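Local structure of lactaldehyde dehydrogenase (Escherichia coli, 2IMP) at residues E289-K295 with L389-D395; V312-N316 with Y364-T368. The protein catalyses the irreversible NAD(+)-dependent oxidation of L-lactaldehyde to L-lactate, accepts glycolaldehyde as well, and serves in the breakdown of L-fucose and L-rhamnose. All blocks are in the same frame, centred on the assembly; numbering follows the deposited sequence.

How the contacts relate
Contact 1 is the buried pairing of two parallel strands in the large mixed sheet, whereas contact 2 is a partly buried meeting of two loops at the margin of the same region. Helix 298-310 connects them: it follows strand 290-294, lies against Val291 and Val293 of contact 1 and leads into 312-316. Along the chain contact 2 is nested inside the loop that contact 1 closes. They also touch, Leu389 N lying 2.8 Å from Thr368 O, a probable hydrogen bond between the neighbouring strands 368-371 and 388-394, which run parallel. Main-chain hydrogen bonds dominate contact 1; rings and prolines carry contact 2, mostly by apolar touching.

Contact 1: residues E289-K295 with L389-D395; sequences ERVYVQK and LPVVAFD
The ring of Phe394 carries the CB of Gln294 over one face, a CH-pi contact 3.5 Å from that CB to the ring centroid, while the Tyr292 carbonyl comes to the ring's edge, its O 3.4 Å from Phe394 CE2. With CG set between backbone N and carbonyl carbon (chi1 71°), the phenyl group folds back over the neighbouring strand, and the extended Gln294 side chain runs across it with amide and ring planes 18° apart. Gln294 OE1 accepts from Asp262 N. Tyr292 points the same way as Val392 beside it, Tyr292 CD2 lying 3.8 Å from Val392 CB; the tyrosine hydroxyl pairs with Gln375. Helix 397-405 covers this face through Ala400 and Met403. The other face holds Val291, Val293, Val391 and Ala393, with Val293 CG2 3.9 Å from Val391 CG1; Phe301 of helix 298-310 packs on Val291 and Val293, and Tyr298 on Ala393. Parallel strands flanked by helices on both faces are the core of the aldehyde dehydrogenase catalytic domain.

Between the faces runs the parallel ladder: Val291 N to Pro390 O (3.1 Å), Val392 N to Val291 O (2.8 Å), Val293 N to Val392 O, Phe394 N to Val293 O, and Lys295 N to Phe394 O. Pro390 has no N-H to give; its CG lies against Glu289 O, 3.0 Å away. Beyond the ladder, Lys295 NZ and Asp395 OD1 remain 4.7 Å apart at the exposed end. Cohesion across the pair therefore rests on main-chain bonds and apolar faces, with little help from charge.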
loop_
_atom_site.group_PDB
_atom_site.type_symbol
_atom_site.label_atom_id
_atom_site.label_comp_id
_atom_site.label_asym_id
_atom_site.label_seq_id
_atom_site.Cartn_x
_atom_site.Cartn_y
_atom_site.Cartn_z
ATOM N N GLU A 289 -33.096 -0.002 10.553
ATOM C CA GLU A 289 -34.004 -0.559 11.544
ATOM C C GLU A 289 -34.342 0.503 12.619
ATOM O O GLU A 289 -35.072 0.257 13.575
ATOM C CB GLU A 289 -33.380 -1.799 12.191
ATOM C CG GLU A 289 -34.403 -2.757 12.787
ATOM C CD GLU A 289 -33.804 -4.099 13.163
ATOM O OE1 GLU A 289 -33.018 -4.157 14.131
ATOM O OE2 GLU A 289 -34.118 -5.100 12.485
ATOM N N ARG A 290 -33.759 1.678 12.416
ATOM C CA ARG A 290 -33.943 2.853 13.257
ATOM C C ARG A 290 -33.987 4.121 12.384
ATOM O O ARG A 290 -32.958 4.571 11.886
ATOM C CB ARG A 290 -32.800 2.993 14.268
ATOM C CG ARG A 290 -32.784 1.950 15.368
ATOM C CD ARG A 290 -31.748 2.308 16.437
ATOM N NE ARG A 290 -30.373 2.171 15.963
ATOM C CZ ARG A 290 -29.371 2.957 16.344
ATOM N NH1 ARG A 290 -29.589 3.946 17.201
ATOM N NH2 ARG A 290 -28.145 2.748 15.880
ATOM N N VAL A 291 -35.176 4.677 12.195
ATOM C CA VAL A 291 -35.315 5.851 11.353
ATOM C C VAL A 291 -35.475 7.195 12.097
ATOM O O VAL A 291 -36.462 7.416 12.799
ATOM C CB VAL A 291 -36.506 5.676 10.383
ATOM C CG1 VAL A 291 -36.505 6.783 9.352
ATOM C CG2 VAL A 291 -36.427 4.316 9.706
ATOM N N TYR A 292 -34.488 8.071 11.934
ATOM C CA TYR A 292 -34.524 9.387 12.552
ATOM C C TYR A 292 -34.869 10.494 11.539
ATOM O O TYR A 292 -34.133 10.719 10.577
ATOM C CB TYR A 292 -33.183 9.706 13.225
ATOM C CG TYR A 292 -32.777 8.692 14.271
ATOM C CD1 TYR A 292 -32.077 7.540 13.918
ATOM C CD2 TYR A 292 -33.143 8.855 15.608
ATOM C CE1 TYR A 292 -31.752 6.573 14.864
ATOM C CE2 TYR A 292 -32.826 7.892 16.565
ATOM C CZ TYR A 292 -32.131 6.753 16.183
ATOM O OH TYR A 292 -31.827 5.786 17.114
ATOM N N VAL A 293 -35.998 11.161 11.764
ATOM C CA VAL A 293 -36.460 12.223 10.876
ATOM C C VAL A 293 -36.631 13.580 11.582
ATOM O O VAL A 293 -37.325 13.657 12.594
ATOM C CB VAL A 293 -37.817 11.840 10.259
ATOM C CG1 VAL A 293 -38.185 12.814 9.153
ATOM C CG2 VAL A 293 -37.766 10.410 9.743
ATOM N N GLN A 294 -36.019 14.642 11.064
ATOM C CA GLN A 294 -36.191 15.917 11.740
ATOM C C GLN A 294 -37.522 16.635 11.458
ATOM O O GLN A 294 -38.140 16.450 10.411
ATOM C CB GLN A 294 -35.014 16.868 11.482
ATOM C CG GLN A 294 -34.752 17.278 10.059
ATOM C CD GLN A 294 -33.700 18.373 9.991
ATOM O OE1 GLN A 294 -33.239 18.751 8.913
ATOM N NE2 GLN A 294 -33.318 18.894 11.153
ATOM N N LYS A 295 -37.939 17.432 12.434
ATOM C CA LYS A 295 -39.183 18.191 12.400
ATOM C C LYS A 295 -39.565 18.819 11.035
ATOM O O LYS A 295 -40.592 18.484 10.449
ATOM C CB LYS A 295 -39.119 19.298 13.456
ATOM C CG LYS A 295 -38.555 18.857 14.808
ATOM C CD LYS A 295 -39.456 17.855 15.514
ATOM C CE LYS A 295 -38.927 17.529 16.904
ATOM N NZ LYS A 295 -39.868 16.666 17.676
ATOM N N LEU A 389 -40.513 -0.761 11.380
ATOM C CA LEU A 389 -39.789 0.499 11.242
ATOM C C LEU A 389 -40.130 1.565 12.306
ATOM O O LEU A 389 -41.138 2.266 12.198
ATOM C CB LEU A 389 -40.025 1.111 9.858
ATOM C CG LEU A 389 -39.410 0.425 8.638
ATOM C CD1 LEU A 389 -39.732 1.236 7.396
ATOM C CD2 LEU A 389 -37.905 0.310 8.813
ATOM N N PRO A 390 -39.290 1.685 13.344
ATOM C CA PRO A 390 -39.530 2.673 14.395
ATOM C C PRO A 390 -39.052 4.059 13.919
ATOM O O PRO A 390 -37.950 4.190 13.382
ATOM C CB PRO A 390 -38.699 2.143 15.553
ATOM C CG PRO A 390 -37.507 1.563 14.843
ATOM C CD PRO A 390 -38.148 0.818 13.688
ATOM N N VAL A 391 -39.885 5.075 14.101
ATOM C CA VAL A 391 -39.515 6.420 13.684
ATOM C C VAL A 391 -39.363 7.416 14.846
ATOM O O VAL A 391 -40.229 7.518 15.714
ATOM C CB VAL A 391 -40.529 7.003 12.674
ATOM C CG1 VAL A 391 -40.053 8.369 12.202
ATOM C CG2 VAL A 391 -40.694 6.059 11.492
ATOM N N VAL A 392 -38.250 8.133 14.841
ATOM C CA VAL A 392 -37.963 9.108 15.874
ATOM C C VAL A 392 -37.624 10.493 15.311
ATOM O O VAL A 392 -36.743 10.630 14.456
ATOM C CB VAL A 392 -36.790 8.628 16.768
ATOM C CG1 VAL A 392 -36.433 9.693 17.798
ATOM C CG2 VAL A 392 -37.172 7.333 17.459
ATOM N N ALA A 393 -38.337 11.506 15.785
ATOM C CA ALA A 393 -38.094 12.858 15.325
ATOM C C ALA A 393 -36.944 13.538 16.072
ATOM O O ALA A 393 -36.636 13.170 17.200
ATOM C CB ALA A 393 -39.368 13.688 15.456
ATOM N N PHE A 394 -36.309 14.508 15.427
ATOM C CA PHE A 394 -35.214 15.241 16.041
ATOM C C PHE A 394 -35.113 16.691 15.541
ATOM O O PHE A 394 -35.673 17.030 14.500
ATOM C CB PHE A 394 -33.881 14.509 15.804
ATOM C CG PHE A 394 -33.394 14.552 14.376
ATOM C CD1 PHE A 394 -32.639 15.625 13.916
ATOM C CD2 PHE A 394 -33.695 13.520 13.493
ATOM C CE1 PHE A 394 -32.188 15.669 12.600
ATOM C CE2 PHE A 394 -33.250 13.554 12.174
ATOM C CZ PHE A 394 -32.497 14.630 11.725
ATOM N N ASP A 395 -34.405 17.531 16.287
ATOM C CA ASP A 395 -34.251 18.927 15.911
ATOM C C ASP A 395 -32.942 19.255 15.160
ATOM O O ASP A 395 -32.971 19.841 14.077
ATOM C CB ASP A 395 -34.362 19.817 17.156
ATOM C CG ASP A 395 -35.738 19.741 17.808
ATOM O OD1 ASP A 395 -36.729 20.152 17.166
ATOM O OD2 ASP A 395 -35.830 19.269 18.962
#

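Contact 2: residues V312-N316 with Y364-T368; sequences VQFGN and YYPPT
Phe314 and Tyr364 reach each other through different first torsions: Phe314 has its ring tucked over its own main chain (chi1 63°), whereas Tyr364 has CG anti to its carbonyl carbon (chi1 -58°). Together these settings place Phe314 CD1 beside the CD2 edge of the phenol. The two loops run in nearly opposite directions within the aldehyde dehydrogenase fold: segment 312-316 follows helix 298-310, while the other loop, 364-368, leads into strand 368-371.

The rings meet obliquely, their planes inclined at 32° and their centroids 5.9 Å apart; their closest atoms are Phe314 CD1 and Tyr364 CD2, separated by 3.8 Å. Further along the phenyl ring, Phe314 CE2 lies 4.0 Å from Pro366 CB and Phe314 CD2 touches the CD of Pro367. Next to Phe314 in sequence, the phenol passes along the main chain of Gly315, with Tyr364 CE2 3.4 Å from Gly315 CA and Gly315 O in the plane of the ring at its edge. At these backbone angles a CB on Gly315 would be pressed against the carbonyl O of Phe314. The Tyr364 hydroxyl makes a weak hydrogen bond to Ala30 O, and Pro327 also touches the side chain. Were Tyr364 an alanine, the space beside Gly315 would probably be left unfilled, Phe314 would lose the ring it lies against, and Ala30 O its weak partner. At the far end of the contact the second proline ring also receives Val312, whose CG1 is 3.6 Å from Pro367 CG.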
loop_
_atom_site.group_PDB
_atom_site.type_symbol
_atom_site.label_atom_id
_atom_site.label_comp_id
_atom_site.label_asym_id
_atom_site.label_seq_id
_atom_site.Cartn_x
_atom_site.Cartn_y
_atom_site.Cartn_z
ATOM N N VAL A 312 -46.569 -2.832 0.185
ATOM C CA VAL A 312 -45.763 -4.025 0.406
ATOM C C VAL A 312 -46.610 -5.272 0.709
ATOM O O VAL A 312 -47.186 -5.391 1.786
ATOM C CB VAL A 312 -44.761 -3.814 1.571
ATOM C CG1 VAL A 312 -44.046 -5.116 1.895
ATOM C CG2 VAL A 312 -43.748 -2.752 1.193
ATOM N N GLN A 313 -46.689 -6.178 -0.259
ATOM C CA GLN A 313 -47.451 -7.409 -0.103
ATOM C C GLN A 313 -46.598 -8.582 0.423
ATOM O O GLN A 313 -45.443 -8.742 0.028
ATOM C CB GLN A 313 -48.051 -7.827 -1.448
ATOM C CG GLN A 313 -48.801 -6.734 -2.194
ATOM C CD GLN A 313 -50.293 -6.735 -1.920
ATOM O OE1 GLN A 313 -50.737 -6.415 -0.816
ATOM N NE2 GLN A 313 -51.076 -7.102 -2.930
ATOM N N PHE A 314 -47.166 -9.387 1.310
ATOM C CA PHE A 314 -46.440 -10.531 1.832
ATOM C C PHE A 314 -47.117 -11.869 1.498
ATOM O O PHE A 314 -48.327 -11.915 1.269
ATOM C CB PHE A 314 -46.247 -10.392 3.348
ATOM C CG PHE A 314 -47.528 -10.388 4.136
ATOM C CD1 PHE A 314 -48.223 -11.571 4.371
ATOM C CD2 PHE A 314 -48.035 -9.199 4.651
ATOM C CE1 PHE A 314 -49.401 -11.571 5.119
ATOM C CE2 PHE A 314 -49.211 -9.188 5.399
ATOM C CZ PHE A 314 -49.896 -10.374 5.631
ATOM N N GLY A 315 -46.330 -12.937 1.451
ATOM C CA GLY A 315 -46.883 -14.242 1.141
ATOM C C GLY A 315 -45.836 -15.263 0.735
ATOM O O GLY A 315 -44.632 -15.029 0.873
ATOM N N ASN A 316 -46.302 -16.407 0.243
ATOM C CA ASN A 316 -45.424 -17.486 -0.194
ATOM C C ASN A 316 -44.578 -17.119 -1.447
ATOM O O ASN A 316 -45.113 -16.985 -2.548
ATOM C CB ASN A 316 -46.266 -18.727 -0.494
ATOM C CG ASN A 316 -45.425 -19.959 -0.724
ATOM O OD1 ASN A 316 -44.352 -19.889 -1.319
ATOM N ND2 ASN A 316 -45.917 -21.105 -0.269
ATOM N N TYR A 364 -45.802 -15.313 9.075
ATOM C CA TYR A 364 -45.917 -13.983 8.505
ATOM C C TYR A 364 -46.217 -12.842 9.485
ATOM O O TYR A 364 -47.024 -12.983 10.406
ATOM C CB TYR A 364 -46.988 -13.969 7.413
ATOM C CG TYR A 364 -46.734 -14.945 6.298
ATOM C CD1 TYR A 364 -47.137 -16.276 6.402
ATOM C CD2 TYR A 364 -46.068 -14.544 5.140
ATOM C CE1 TYR A 364 -46.882 -17.182 5.381
ATOM C CE2 TYR A 364 -45.808 -15.440 4.116
ATOM C CZ TYR A 364 -46.215 -16.753 4.238
ATOM O OH TYR A 364 -45.956 -17.632 3.216
ATOM N N TYR A 365 -45.535 -11.725 9.273
ATOM C CA TYR A 365 -45.749 -10.525 10.060
ATOM C C TYR A 365 -45.885 -9.310 9.125
ATOM O O TYR A 365 -45.003 -9.047 8.312
ATOM C CB TYR A 365 -44.610 -10.286 11.050
ATOM C CG TYR A 365 -45.006 -9.322 12.147
ATOM C CD1 TYR A 365 -45.786 -9.747 13.223
ATOM C CD2 TYR A 365 -44.672 -7.969 12.072
ATOM C CE1 TYR A 365 -46.228 -8.851 14.194
ATOM C CE2 TYR A 365 -45.109 -7.064 13.038
ATOM C CZ TYR A 365 -45.891 -7.513 14.093
ATOM O OH TYR A 365 -46.361 -6.623 15.026
ATOM N N PRO A 366 -46.989 -8.568 9.237
ATOM C CA PRO A 366 -47.226 -7.400 8.387
ATOM C C PRO A 366 -46.244 -6.223 8.539
ATOM O O PRO A 366 -45.747 -5.946 9.632
ATOM C CB PRO A 366 -48.650 -7.001 8.756
ATOM C CG PRO A 366 -48.684 -7.299 10.220
ATOM C CD PRO A 366 -48.023 -8.667 10.283
ATOM N N PRO A 367 -45.954 -5.530 7.427
ATOM C CA PRO A 367 -45.045 -4.391 7.488
ATOM C C PRO A 367 -45.611 -3.461 8.579
ATOM O O PRO A 367 -46.764 -3.034 8.510
ATOM C CB PRO A 367 -45.155 -3.794 6.090
ATOM C CG PRO A 367 -45.342 -5.005 5.243
ATOM C CD PRO A 367 -46.358 -5.802 6.036
ATOM N N THR A 368 -44.798 -3.170 9.582
ATOM C CA THR A 368 -45.249 -2.338 10.679
ATOM C C THR A 368 -44.509 -1.006 10.836
ATOM O O THR A 368 -43.282 -0.955 10.838
ATOM C CB THR A 368 -45.155 -3.121 11.998
ATOM O OG1 THR A 368 -45.956 -4.305 11.897
ATOM C CG2 THR A 368 -45.635 -2.275 13.165
#